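Local coordinates for N-acetylglucosamine-6-phosphate deacetylase (Mycobacterium smegmatis, PDB 6FV4), which probably removes the acetyl group from N-acetylglucosamine-6-phosphate as a metal-dependent hydrolase of the NagA family in carbohydrate metabolism, at residues B[210-213]-B[214-218]. The protein carries 1 engineered substitution. Sequence-based numbering, arbitrary orientation.
Sequences DQTR and AAIDA
The side chain of R213 leaves the helix with CG anti to its backbone N (chi1 -173°), whereas that of D217, one turn later, has CG anti to its own carbonyl carbon (chi1 -66°), which folds the carboxylate back over the preceding turn. This brings the opposite charges near each other at i and i+4 without closing a salt bridge: NH1 of R213 lies 4.4 Å from OD2 of D217, which sits at the edge of the guanidinium, near its plane. The R213 chain bends at chi3, and its NE has a weak hydrogen bond to the hydroxyl of Y209 and a long, weak ion pair with E246. D217 instead spends OD1 on a salt bridge to R249, although this same oxygen lies 3.3 Å from the carbonyl O of R213, an acceptor facing an acceptor. That carbonyl is engaged by the backbone N of D217 at 3.0 Å, the donor tilted 28° from the carbonyl plane. On the buried flank, N of I216 binds O of T212 at 2.9 Å and lies in the carbonyl plane. The I216 side chain covers the same oxygen, with CG1 3.3 Å away, and CD1 reaches to 4.3 Å from CG2 of T212. Both residues pack on A243 of helix 240-246, while A214 and A215 turn their methyls to helix 186-195; the hydroxyl of T212 bonds back to O of T208. Helix 209-217 is the helix of the beta-alpha-beta unit that links strands 199-202 and 222-223 of the amidohydrolase barrel. Ordinary i to i+4 backbone bonds hold the turn together, and the R213–D217 attraction probably adds a modest electrostatic term, with D217 held more firmly by R249, and R213 weakly by Y209 and E246.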
# COMPACT_ATOMS: atom_id res chain seq x y z
N ASP B 210 -2.05 -14.35 -8.47
CA ASP B 210 -2.65 -14.64 -9.77
C ASP B 210 -4.04 -15.23 -9.62
O ASP B 210 -4.97 -14.86 -10.34
CB ASP B 210 -1.78 -15.62 -10.56
CG ASP B 210 -0.44 -15.03 -10.98
OD1 ASP B 210 -0.34 -13.80 -11.18
OD2 ASP B 210 0.52 -15.82 -11.12
N GLN B 211 -4.19 -16.20 -8.70
CA GLN B 211 -5.49 -16.82 -8.44
C GLN B 211 -6.52 -15.81 -7.94
O GLN B 211 -7.72 -15.95 -8.22
CB GLN B 211 -5.35 -17.95 -7.43
CG GLN B 211 -4.58 -19.13 -7.97
CD GLN B 211 -4.26 -20.15 -6.92
OE1 GLN B 211 -3.93 -19.80 -5.78
NE2 GLN B 211 -4.34 -21.42 -7.29
N THR B 212 -6.07 -14.82 -7.16
CA THR B 212 -6.97 -13.79 -6.65
C THR B 212 -7.38 -12.83 -7.76
O THR B 212 -8.56 -12.47 -7.89
CB THR B 212 -6.30 -13.04 -5.50
OG1 THR B 212 -5.94 -13.98 -4.48
CG2 THR B 212 -7.19 -11.96 -4.92
N ARG B 213 -6.41 -12.42 -8.58
CA ARG B 213 -6.73 -11.56 -9.71
C ARG B 213 -7.70 -12.26 -10.66
O ARG B 213 -8.53 -11.59 -11.29
CB ARG B 213 -5.42 -11.14 -10.41
CG ARG B 213 -5.62 -10.12 -11.51
CD ARG B 213 -4.43 -10.05 -12.44
NE ARG B 213 -3.87 -8.71 -12.48
CZ ARG B 213 -4.24 -7.77 -13.35
NH1 ARG B 213 -5.18 -8.06 -14.24
NH2 ARG B 213 -3.69 -6.56 -13.33
N ALA B 214 -7.63 -13.59 -10.76
CA ALA B 214 -8.61 -14.32 -11.58
C ALA B 214 -9.99 -14.27 -10.96
O ALA B 214 -10.98 -14.08 -11.66
CB ALA B 214 -8.17 -15.77 -11.77
N ALA B 215 -10.07 -14.40 -9.63
CA ALA B 215 -11.33 -14.24 -8.91
C ALA B 215 -11.92 -12.85 -9.12
O ALA B 215 -13.14 -12.71 -9.29
CB ALA B 215 -11.11 -14.53 -7.42
N ILE B 216 -11.08 -11.82 -9.16
CA ILE B 216 -11.56 -10.46 -9.39
C ILE B 216 -12.09 -10.31 -10.82
O ILE B 216 -13.13 -9.67 -11.05
CB ILE B 216 -10.44 -9.44 -9.09
CG1 ILE B 216 -10.06 -9.52 -7.61
CG2 ILE B 216 -10.86 -8.04 -9.48
CD1 ILE B 216 -8.75 -8.75 -7.25
N ASP B 217 -11.38 -10.88 -11.80
CA ASP B 217 -11.85 -10.84 -13.18
C ASP B 217 -13.16 -11.62 -13.35
O ASP B 217 -13.98 -11.26 -14.20
CB ASP B 217 -10.77 -11.41 -14.11
CG ASP B 217 -9.50 -10.53 -14.15
OD1 ASP B 217 -9.49 -9.43 -13.54
OD2 ASP B 217 -8.51 -10.93 -14.81
N ALA B 218 -13.37 -12.66 -12.55
CA ALA B 218 -14.62 -13.41 -12.59
C ALA B 218 -15.76 -12.68 -11.89
O ALA B 218 -16.91 -13.14 -11.96
CB ALA B 218 -14.42 -14.79 -11.96